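Local structure of diacylglycerol O-acyltransferase (Marinobacter hydrocarbonoclasticus, 6CHJ) at residues W115-I120 with L130-H135. The protein probably transfers acyl groups from acyl-CoA to diacylglycerol, giving triacylglycerol, and belongs to the wax ester synthase/diacylglycerol acyltransferase family. Numbering follows the deposited sequence.
Sequences WEVHLI and LYTKVH
Glu116 and Lys133 face each other as a hydrogen-bonded pair of an antiparallel beta hairpin, strands 115-121 and 127-135, within the mixed sheet of the catalytic domain. Two backbone bonds join them, Glu116 N to Lys133 O and Lys133 N to Glu116 O, each 2.8 Å. Their side chains run alongside one another, with Glu116 OE1 3.3 Å from Lys133 CE; the ion pair to Lys133 NZ is long; the lysine chain bends at chi3 (-52°) and chi4, and NZ bonds to the carbonyls of Glu103 and His106. OE1 instead takes a 2.8 Å bond from His118 NE2, nearly in the imidazole plane and on the anti side of the carboxylate, while Glu85 binds ND1. With an alanine here in place of Glu116 the carboxylate is gone, and the imidazole would probably be less firmly fixed in rotation, NE2 having lost this acceptor. Tyr131 turns an edge to the His118 face, centroids 5.6 Å apart and planes at 65°; its hydroxyl bonds His104 on helix 93-105, which packs on this face. On the other face Leu119 packs on helix 39-49, and Leu130 leans across the strands: its CD2 lies 4.0 Å from Val117 CG1 and 3.8 Å from Leu119 CD1.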
ATOM      1  N   TRP B 115      11.055  -0.879  -6.388  1.00 51.94           N
ATOM      2  CA  TRP B 115      10.514  -2.040  -7.072  1.00 49.92           C
ATOM      3  C   TRP B 115      10.023  -3.045  -6.043  1.00 52.89           C
ATOM      4  O   TRP B 115      10.533  -3.104  -4.927  1.00 54.64           O
ATOM      5  CB  TRP B 115      11.544  -2.678  -7.998  1.00 50.25           C
ATOM      6  CG  TRP B 115      12.763  -3.189  -7.303  1.00 56.20           C
ATOM      7  CD1 TRP B 115      13.914  -2.497  -7.049  1.00 57.27           C
ATOM      8  CD2 TRP B 115      12.968  -4.510  -6.787  1.00 50.67           C
ATOM      9  NE1 TRP B 115      14.816  -3.301  -6.401  1.00 54.37           N
ATOM     10  CE2 TRP B 115      14.261  -4.544  -6.228  1.00 57.60           C
ATOM     11  CE3 TRP B 115      12.182  -5.665  -6.735  1.00 53.74           C
ATOM     12  CZ2 TRP B 115      14.788  -5.692  -5.631  1.00 56.85           C
ATOM     13  CZ3 TRP B 115      12.707  -6.806  -6.148  1.00 57.16           C
ATOM     14  CH2 TRP B 115      13.997  -6.810  -5.609  1.00 56.55           C
ATOM     15  N   GLU B 116       9.001  -3.806  -6.418  1.00 50.15           N
ATOM     16  CA  GLU B 116       8.551  -4.945  -5.634  1.00 50.33           C
ATOM     17  C   GLU B 116       8.256  -6.092  -6.584  1.00 52.84           C
ATOM     18  O   GLU B 116       7.759  -5.869  -7.695  1.00 55.41           O
ATOM     19  CB  GLU B 116       7.294  -4.632  -4.830  1.00 50.37           C
ATOM     20  CG  GLU B 116       7.472  -3.586  -3.752  1.00 54.15           C
ATOM     21  CD  GLU B 116       6.156  -2.961  -3.314  1.00 58.94           C
ATOM     22  OE1 GLU B 116       5.082  -3.587  -3.481  1.00 57.31           O
ATOM     23  OE2 GLU B 116       6.198  -1.820  -2.809  1.00 67.91           O
ATOM     24  N   VAL B 117       8.556  -7.311  -6.148  1.00 49.28           N
ATOM     25  CA  VAL B 117       8.081  -8.525  -6.806  1.00 48.02           C
ATOM     26  C   VAL B 117       7.225  -9.298  -5.809  1.00 51.41           C
ATOM     27  O   VAL B 117       7.657  -9.563  -4.680  1.00 49.49           O
ATOM     28  CB  VAL B 117       9.238  -9.403  -7.315  1.00 48.21           C
ATOM     29  CG1 VAL B 117       8.689 -10.604  -8.051  1.00 46.09           C
ATOM     30  CG2 VAL B 117      10.192  -8.603  -8.182  1.00 48.25           C
ATOM     31  N   HIS B 118       6.023  -9.670  -6.233  1.00 50.13           N
ATOM     32  CA  HIS B 118       5.066 -10.383  -5.400  1.00 46.20           C
ATOM     33  C   HIS B 118       4.829 -11.759  -6.017  1.00 54.93           C
ATOM     34  O   HIS B 118       4.193 -11.878  -7.073  1.00 53.42           O
ATOM     35  CB  HIS B 118       3.762  -9.589  -5.287  1.00 51.99           C
ATOM     36  CG  HIS B 118       3.887  -8.309  -4.512  1.00 55.37           C
ATOM     37  ND1 HIS B 118       3.163  -8.062  -3.363  1.00 53.02           N
ATOM     38  CD2 HIS B 118       4.645  -7.202  -4.725  1.00 52.75           C
ATOM     39  CE1 HIS B 118       3.474  -6.864  -2.898  1.00 54.53           C
ATOM     40  NE2 HIS B 118       4.371  -6.322  -3.706  1.00 57.78           N
ATOM     41  N   LEU B 119       5.332 -12.801  -5.357  1.00 55.51           N
ATOM     42  CA  LEU B 119       5.042 -14.173  -5.740  1.00 51.36           C
ATOM     43  C   LEU B 119       3.774 -14.622  -5.021  1.00 51.79           C
ATOM     44  O   LEU B 119       3.741 -14.696  -3.787  1.00 57.09           O
ATOM     45  CB  LEU B 119       6.229 -15.080  -5.414  1.00 54.85           C
ATOM     46  CG  LEU B 119       6.083 -16.603  -5.548  1.00 57.22           C
ATOM     47  CD1 LEU B 119       5.778 -16.951  -6.989  1.00 52.64           C
ATOM     48  CD2 LEU B 119       7.355 -17.335  -5.047  1.00 52.10           C
ATOM     49  N   ILE B 120       2.741 -14.942  -5.794  1.00 54.02           N
ATOM     50  CA  ILE B 120       1.416 -15.279  -5.280  1.00 51.02           C
ATOM     51  C   ILE B 120       1.192 -16.781  -5.446  1.00 57.92           C
ATOM     52  O   ILE B 120       1.280 -17.312  -6.563  1.00 64.40           O
ATOM     53  CB  ILE B 120       0.312 -14.488  -6.001  1.00 53.77           C
ATOM     54  CG1 ILE B 120       0.619 -12.972  -6.006  1.00 54.48           C
ATOM     55  CG2 ILE B 120      -1.052 -14.798  -5.380  1.00 44.24           C
ATOM     56  CD1 ILE B 120       0.038 -12.235  -7.214  1.00 46.33           C
ATOM     57  N   LEU B 130       3.329 -13.904 -10.708  1.00 48.51           N
ATOM     58  CA  LEU B 130       4.259 -12.856 -10.311  1.00 54.13           C
ATOM     59  C   LEU B 130       3.578 -11.523 -10.565  1.00 50.34           C
ATOM     60  O   LEU B 130       3.183 -11.237 -11.703  1.00 42.07           O
ATOM     61  CB  LEU B 130       5.580 -12.920 -11.078  1.00 47.14           C
ATOM     62  CG  LEU B 130       6.715 -13.828 -10.630  1.00 60.48           C
ATOM     63  CD1 LEU B 130       7.999 -13.317 -11.259  1.00 58.96           C
ATOM     64  CD2 LEU B 130       6.834 -13.951  -9.089  1.00 55.35           C
ATOM     65  N   TYR B 131       3.448 -10.711  -9.516  1.00 49.36           N
ATOM     66  CA  TYR B 131       3.062  -9.316  -9.666  1.00 44.62           C
ATOM     67  C   TYR B 131       4.265  -8.449  -9.350  1.00 46.12           C
ATOM     68  O   TYR B 131       4.719  -8.415  -8.200  1.00 53.49           O
ATOM     69  CB  TYR B 131       1.881  -8.927  -8.783  1.00 41.40           C
ATOM     70  CG  TYR B 131       1.704  -7.413  -8.766  1.00 44.24           C
ATOM     71  CD1 TYR B 131       1.180  -6.730  -9.880  1.00 46.60           C
ATOM     72  CD2 TYR B 131       2.120  -6.670  -7.670  1.00 49.51           C
ATOM     73  CE1 TYR B 131       1.052  -5.352  -9.879  1.00 50.09           C
ATOM     74  CE2 TYR B 131       2.012  -5.290  -7.654  1.00 57.95           C
ATOM     75  CZ  TYR B 131       1.473  -4.632  -8.752  1.00 49.10           C
ATOM     76  OH  TYR B 131       1.372  -3.275  -8.673  1.00 45.24           O
ATOM     77  N   THR B 132       4.739  -7.715 -10.355  1.00 44.70           N
ATOM     78  CA  THR B 132       5.911  -6.859 -10.256  1.00 48.86           C
ATOM     79  C   THR B 132       5.496  -5.399 -10.347  1.00 49.43           C
ATOM     80  O   THR B 132       4.678  -5.038 -11.188  1.00 50.63           O
ATOM     81  CB  THR B 132       6.909  -7.188 -11.370  1.00 47.22           C
ATOM     82  OG1 THR B 132       7.214  -8.585 -11.318  1.00 54.42           O
ATOM     83  CG2 THR B 132       8.192  -6.394 -11.222  1.00 50.23           C
ATOM     84  N   LYS B 133       6.075  -4.561  -9.490  1.00 53.73           N
ATOM     85  CA  LYS B 133       5.722  -3.145  -9.392  1.00 48.13           C
ATOM     86  C   LYS B 133       7.015  -2.353  -9.454  1.00 50.00           C
ATOM     87  O   LYS B 133       7.896  -2.553  -8.611  1.00 56.15           O
ATOM     88  CB  LYS B 133       4.976  -2.866  -8.072  1.00 50.47           C
ATOM     89  CG  LYS B 133       4.565  -1.422  -7.830  1.00 51.77           C
ATOM     90  CD  LYS B 133       4.256  -1.108  -6.365  1.00 48.23           C
ATOM     91  CE  LYS B 133       3.256  -2.074  -5.733  1.00 50.16           C
ATOM     92  NZ  LYS B 133       2.269  -1.302  -4.904  1.00 43.64           N
ATOM     93  N   VAL B 134       7.149  -1.464 -10.441  1.00 47.04           N
ATOM     94  CA  VAL B 134       8.331  -0.604 -10.527  1.00 54.35           C
ATOM     95  C   VAL B 134       7.897   0.832 -10.767  1.00 52.26           C
ATOM     96  O   VAL B 134       6.982   1.088 -11.557  1.00 51.31           O
ATOM     97  CB  VAL B 134       9.318  -1.050 -11.628  1.00 55.69           C
ATOM     98  CG1 VAL B 134      10.592  -0.192 -11.578  1.00 54.59           C
ATOM     99  CG2 VAL B 134       9.681  -2.512 -11.450  1.00 57.49           C
ATOM    100  N   HIS B 135       8.572   1.769 -10.109  1.00 50.37           N
ATOM    101  CA  HIS B 135       8.250   3.175 -10.298  1.00 53.55           C
ATOM    102  C   HIS B 135       8.724   3.674 -11.663  1.00 57.77           C
ATOM    103  O   HIS B 135       9.837   3.374 -12.100  1.00 58.72           O
ATOM    104  CB  HIS B 135       8.869   4.020  -9.188  1.00 53.36           C
ATOM    105  CG  HIS B 135       8.204   5.352  -9.026  1.00 55.96           C
ATOM    106  ND1 HIS B 135       8.571   6.459  -9.759  1.00 52.12           N
ATOM    107  CD2 HIS B 135       7.160   5.739  -8.254  1.00 52.55           C
ATOM    108  CE1 HIS B 135       7.805   7.481  -9.421  1.00 54.43           C
ATOM    109  NE2 HIS B 135       6.934   7.069  -8.516  1.00 53.72           N
TER